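Local coordinates for protein TCR alpha chain (Gallus gallus, PDB 6LIR) that pairs with the TCR beta chain to form the chicken alpha-beta T-cell receptor, which probably recognises antigen at the T-cell surface, at residues His110-Ser122 against Cys180-Asp194. Numbering follows the deposited sequence.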
loop_
_atom_site.group_PDB
_atom_site.type_symbol
_atom_site.label_atom_id
_atom_site.label_comp_id
_atom_site.label_asym_id
_atom_site.label_seq_id
_atom_site.Cartn_x
_atom_site.Cartn_y
_atom_site.Cartn_z
ATOM N N HIS A 110 -18.434 -2.781 -9.582
ATOM C CA HIS A 110 -19.567 -2.292 -10.353
ATOM C C HIS A 110 -20.327 -1.301 -9.496
ATOM O O HIS A 110 -20.577 -1.545 -8.314
ATOM C CB HIS A 110 -20.502 -3.421 -10.789
ATOM C CG HIS A 110 -21.421 -3.035 -11.909
ATOM N ND1 HIS A 110 -22.776 -3.294 -11.891
ATOM C CD2 HIS A 110 -21.178 -2.393 -13.078
ATOM C CE1 HIS A 110 -23.326 -2.831 -12.999
ATOM N NE2 HIS A 110 -22.380 -2.280 -13.737
ATOM N N ILE A 111 -20.659 -0.165 -10.080
ATOM C CA ILE A 111 -21.204 0.946 -9.320
ATOM C C ILE A 111 -22.365 1.529 -10.096
ATOM O O ILE A 111 -22.366 1.536 -11.331
ATOM C CB ILE A 111 -20.149 2.038 -9.031
ATOM C CG1 ILE A 111 -19.506 2.534 -10.327
ATOM C CG2 ILE A 111 -19.110 1.542 -8.036
ATOM C CD1 ILE A 111 -20.003 3.896 -10.763
ATOM N N THR A 112 -23.364 1.992 -9.365
ATOM C CA THR A 112 -24.405 2.805 -9.944
ATOM C C THR A 112 -24.074 4.239 -9.597
ATOM O O THR A 112 -23.987 4.571 -8.407
ATOM C CB THR A 112 -25.755 2.438 -9.359
ATOM O OG1 THR A 112 -25.770 2.771 -7.969
ATOM C CG2 THR A 112 -25.994 0.941 -9.524
ATOM N N PRO A 113 -23.877 5.122 -10.565
ATOM C CA PRO A 113 -23.392 6.458 -10.216
ATOM C C PRO A 113 -24.524 7.320 -9.688
ATOM O O PRO A 113 -25.686 7.208 -10.099
ATOM C CB PRO A 113 -22.853 7.004 -11.546
ATOM C CG PRO A 113 -22.712 5.801 -12.437
ATOM C CD PRO A 113 -23.770 4.848 -12.010
ATOM N N SER A 114 -24.148 8.200 -8.783
ATOM C CA SER A 114 -24.983 9.245 -8.218
ATOM C C SER A 114 -24.011 10.275 -7.666
ATOM O O SER A 114 -23.928 10.469 -6.447
ATOM C CB SER A 114 -25.914 8.701 -7.135
ATOM O OG SER A 114 -27.042 9.539 -6.982
ATOM N N PRO A 115 -23.235 10.914 -8.537
ATOM C CA PRO A 115 -22.138 11.767 -8.068
ATOM C C PRO A 115 -22.646 12.890 -7.183
ATOM O O PRO A 115 -23.648 13.539 -7.487
ATOM C CB PRO A 115 -21.513 12.304 -9.360
ATOM C CG PRO A 115 -22.494 12.041 -10.444
ATOM C CD PRO A 115 -23.569 11.135 -9.955
ATOM N N SER A 116 -21.945 13.106 -6.072
ATOM C CA SER A 116 -22.232 14.225 -5.190
ATOM C C SER A 116 -20.915 14.826 -4.733
ATOM O O SER A 116 -19.889 14.143 -4.663
ATOM C CB SER A 116 -23.055 13.802 -3.974
ATOM O OG SER A 116 -24.245 13.155 -4.370
ATOM N N VAL A 117 -20.950 16.122 -4.462
ATOM C CA VAL A 117 -19.786 16.874 -4.027
ATOM C C VAL A 117 -20.147 17.575 -2.724
ATOM O O VAL A 117 -21.272 18.061 -2.566
ATOM C CB VAL A 117 -19.324 17.862 -5.118
ATOM C CG1 VAL A 117 -18.257 18.770 -4.597
ATOM C CG2 VAL A 117 -18.782 17.095 -6.316
ATOM N N TYR A 118 -19.199 17.630 -1.789
ATOM C CA TYR A 118 -19.457 18.224 -0.487
ATOM C C TYR A 118 -18.214 18.946 0.005
ATOM O O TYR A 118 -17.084 18.558 -0.297
ATOM C CB TYR A 118 -19.850 17.182 0.574
ATOM C CG TYR A 118 -20.936 16.216 0.171
ATOM C CD1 TYR A 118 -22.277 16.570 0.253
ATOM C CD2 TYR A 118 -20.622 14.942 -0.277
ATOM C CE1 TYR A 118 -23.272 15.681 -0.107
ATOM C CE2 TYR A 118 -21.607 14.049 -0.641
ATOM C CZ TYR A 118 -22.928 14.421 -0.555
ATOM O OH TYR A 118 -23.910 13.529 -0.918
ATOM N N ARG A 119 -18.445 19.981 0.801
ATOM C CA ARG A 119 -17.383 20.717 1.464
ATOM C C ARG A 119 -17.365 20.320 2.929
ATOM O O ARG A 119 -18.417 20.221 3.569
ATOM C CB ARG A 119 -17.591 22.226 1.345
ATOM C CG ARG A 119 -16.909 22.859 0.157
ATOM C CD ARG A 119 -17.863 23.780 -0.576
ATOM N NE ARG A 119 -18.351 24.866 0.272
ATOM C CZ ARG A 119 -17.754 26.049 0.389
ATOM N NH1 ARG A 119 -16.639 26.302 -0.286
ATOM N NH2 ARG A 119 -18.269 26.981 1.182
ATOM N N LEU A 120 -16.171 20.108 3.462
ATOM C CA LEU A 120 -16.022 19.706 4.847
ATOM C C LEU A 120 -15.106 20.680 5.563
ATOM O O LEU A 120 -14.190 21.257 4.970
ATOM C CB LEU A 120 -15.434 18.294 4.970
ATOM C CG LEU A 120 -15.963 17.189 4.058
ATOM C CD1 LEU A 120 -15.262 15.873 4.380
ATOM C CD2 LEU A 120 -17.460 17.053 4.208
ATOM N N THR A 121 -15.341 20.826 6.858
ATOM C CA THR A 121 -14.472 21.617 7.707
ATOM C C THR A 121 -14.055 20.762 8.892
ATOM O O THR A 121 -14.693 19.754 9.216
ATOM C CB THR A 121 -15.172 22.895 8.187
ATOM O OG1 THR A 121 -16.358 22.541 8.911
ATOM C CG2 THR A 121 -15.553 23.775 6.997
ATOM N N SER A 122 -12.965 21.174 9.531
ATOM C CA SER A 122 -12.417 20.474 10.679
ATOM C C SER A 122 -12.278 21.441 11.842
ATOM O O SER A 122 -11.817 22.572 11.663
ATOM C CB SER A 122 -11.052 19.855 10.377
ATOM O OG SER A 122 -10.278 19.771 11.561
ATOM N N CYS A 180 -14.960 23.871 -4.477
ATOM C CA CYS A 180 -15.296 22.454 -4.485
ATOM C C CYS A 180 -16.268 22.211 -5.624
ATOM O O CYS A 180 -17.420 22.649 -5.565
ATOM C CB CYS A 180 -15.947 22.112 -3.150
ATOM S SG CYS A 180 -16.136 20.420 -2.644
ATOM N N GLY A 181 -15.817 21.490 -6.642
ATOM C CA GLY A 181 -16.727 21.101 -7.695
ATOM C C GLY A 181 -16.195 19.956 -8.524
ATOM O O GLY A 181 -15.080 19.462 -8.324
ATOM N N ALA A 182 -17.022 19.568 -9.490
ATOM C CA ALA A 182 -16.631 18.639 -10.543
ATOM C C ALA A 182 -17.709 18.630 -11.615
ATOM O O ALA A 182 -18.819 19.129 -11.409
ATOM C CB ALA A 182 -16.404 17.223 -10.008
ATOM N N LYS A 183 -17.363 18.076 -12.773
ATOM C CA LYS A 183 -18.330 17.817 -13.833
ATOM C C LYS A 183 -18.379 16.324 -14.120
ATOM O O LYS A 183 -17.340 15.660 -14.170
ATOM C CB LYS A 183 -18.009 18.603 -15.108
ATOM C CG LYS A 183 -17.997 20.102 -14.878
ATOM C CD LYS A 183 -16.938 20.799 -15.702
ATOM C CE LYS A 183 -17.443 21.030 -17.115
ATOM N NZ LYS A 183 -16.615 22.021 -17.853
ATOM N N HIS A 184 -19.590 15.797 -14.297
ATOM C CA HIS A 184 -19.786 14.359 -14.441
ATOM C C HIS A 184 -20.812 14.104 -15.534
ATOM O O HIS A 184 -21.920 14.648 -15.491
ATOM C CB HIS A 184 -20.247 13.730 -13.120
ATOM C CG HIS A 184 -20.184 12.233 -13.098
ATOM N ND1 HIS A 184 -21.057 11.439 -13.811
ATOM C CD2 HIS A 184 -19.368 11.384 -12.427
ATOM C CE1 HIS A 184 -20.773 10.167 -13.592
ATOM N NE2 HIS A 184 -19.753 10.107 -12.756
ATOM N N GLU A 185 -20.416 13.297 -16.518
ATOM C CA GLU A 185 -21.270 12.925 -17.641
ATOM C C GLU A 185 -22.652 12.498 -17.170
ATOM O O GLU A 185 -22.789 11.556 -16.382
ATOM C CB GLU A 185 -20.606 11.800 -18.434
ATOM C CG GLU A 185 -21.315 11.425 -19.724
ATOM C CD GLU A 185 -20.392 10.727 -20.707
ATOM O OE1 GLU A 185 -19.959 11.375 -21.683
ATOM O OE2 GLU A 185 -20.098 9.532 -20.498
ATOM N N GLY A 186 -23.674 13.203 -17.647
ATOM C CA GLY A 186 -25.046 12.890 -17.317
ATOM C C GLY A 186 -25.555 13.527 -16.047
ATOM O O GLY A 186 -26.685 13.228 -15.634
ATOM N N PHE A 187 -24.760 14.380 -15.404
ATOM C CA PHE A 187 -25.192 15.079 -14.204
ATOM C C PHE A 187 -24.873 16.568 -14.226
ATOM O O PHE A 187 -25.269 17.281 -13.298
ATOM C CB PHE A 187 -24.585 14.416 -12.957
ATOM C CG PHE A 187 -25.120 13.034 -12.702
ATOM C CD1 PHE A 187 -26.193 12.838 -11.847
ATOM C CD2 PHE A 187 -24.565 11.931 -13.337
ATOM C CE1 PHE A 187 -26.697 11.567 -11.619
ATOM C CE2 PHE A 187 -25.064 10.660 -13.114
ATOM C CZ PHE A 187 -26.133 10.478 -12.254
ATOM N N GLY A 188 -24.171 17.054 -15.251
ATOM C CA GLY A 188 -23.964 18.488 -15.383
ATOM C C GLY A 188 -22.970 19.026 -14.371
ATOM O O GLY A 188 -21.950 18.399 -14.061
ATOM N N ILE A 189 -23.271 20.211 -13.850
ATOM C CA ILE A 189 -22.367 20.910 -12.943
ATOM C C ILE A 189 -22.591 20.405 -11.526
ATOM O O ILE A 189 -23.730 20.327 -11.052
ATOM C CB ILE A 189 -22.588 22.429 -13.018
ATOM C CG1 ILE A 189 -22.456 22.931 -14.455
ATOM C CG2 ILE A 189 -21.606 23.153 -12.112
ATOM C CD1 ILE A 189 -22.487 24.441 -14.561
ATOM N N LEU A 190 -21.503 20.060 -10.845
ATOM C CA LEU A 190 -21.545 19.662 -9.445
ATOM C C LEU A 190 -20.744 20.663 -8.627
ATOM O O LEU A 190 -19.585 20.949 -8.945
ATOM C CB LEU A 190 -21.005 18.242 -9.262
ATOM C CG LEU A 190 -21.782 17.180 -10.039
ATOM C CD1 LEU A 190 -21.161 15.812 -9.846
ATOM C CD2 LEU A 190 -23.241 17.171 -9.624
ATOM N N LYS A 191 -21.377 21.204 -7.592
ATOM C CA LYS A 191 -20.812 22.247 -6.750
ATOM C C LYS A 191 -21.216 21.968 -5.310
ATOM O O LYS A 191 -22.285 21.407 -5.057
ATOM C CB LYS A 191 -21.265 23.648 -7.192
ATOM C CG LYS A 191 -20.421 24.227 -8.325
ATOM C CD LYS A 191 -21.212 25.199 -9.189
ATOM C CE LYS A 191 -21.724 26.361 -8.368
ATOM N NZ LYS A 191 -22.493 27.354 -9.166
ATOM N N GLY A 192 -20.335 22.296 -4.372
ATOM C CA GLY A 192 -20.599 22.064 -2.962
ATOM C C GLY A 192 -21.046 23.327 -2.243
ATOM O O GLY A 192 -20.597 24.429 -2.556
ATOM N N ASP A 193 -21.945 23.141 -1.283
ATOM C CA ASP A 193 -22.432 24.151 -0.348
ATOM C C ASP A 193 -22.124 23.667 1.070
ATOM O O ASP A 193 -21.436 22.660 1.264
ATOM C CB ASP A 193 -23.921 24.453 -0.560
ATOM C CG ASP A 193 -24.778 23.209 -0.578
ATOM O OD1 ASP A 193 -24.210 22.099 -0.518
ATOM O OD2 ASP A 193 -26.020 23.342 -0.652
ATOM N N ASP A 194 -22.606 24.398 2.065
ATOM C CA ASP A 194 -22.278 24.149 3.461
ATOM C C ASP A 194 -23.539 24.192 4.308
ATOM O O ASP A 194 -24.621 24.507 3.802
ATOM C CB ASP A 194 -21.257 25.204 3.924
ATOM C CG ASP A 194 -19.838 24.693 3.869
ATOM O OD1 ASP A 194 -19.522 23.722 4.594
ATOM O OD2 ASP A 194 -19.038 25.257 3.095
#
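D194 OD2 forms a salt bridge with R119 NH2 at 2.7 Å and lies 2.9 Å from R119 NE. The carboxylate meets the guanidinium tilted, the two planes 62° apart, and the hydrogen bond from NH2 is weak and strongly bent (117°), so charge attraction probably carries much of this salt bridge. NH1 forms a second salt bridge, to E129 on strand 128-134, so the guanidinium has two acidic partners, D194 and E129. Bends at chi2 and chi3 fold the arginine chain: R119 CG rests on C180 CB at 3.5 Å, and R119 CD lies near the G192 carbonyl oxygen. G192 lets the backbone pass close to this arm, in line with its lack of a side chain.

Two residues earlier on strand 116-121, V117 points the same way and packs on C180 and the hairpin. V117 CG1, anti to the backbone N (chi1 172°), abuts C180 SG at 3.3 Å, while CG2 reaches L190 CB and, more loosely, A182 CB. C180 is disulfide-bonded to C131, the link between the two sheets of an immunoglobulin-type constant domain: strand 116-121 edges one sheet, and 181-184 and 188-191 form an antiparallel hairpin of the other. Y118, turned away from that hairpin, hydrogen-bonds through OH to E133 of the TCR beta chain.

Toward the hairpin turn, P115 sets its ring against two aromatic faces, with a CH-pi contact to each. P115 CD sits over the centre of the F187 ring, 3.3 Å from the centroid, whereas P115 CG lies 3.6 Å from the H184 ring centroid, offset toward the rim. P115 CB touches L190 CD1 at 3.6 Å. The imidazole is steadied at both nitrogens, ND1 donating to E185 O and NE2 hydrogen-bonding S137 N.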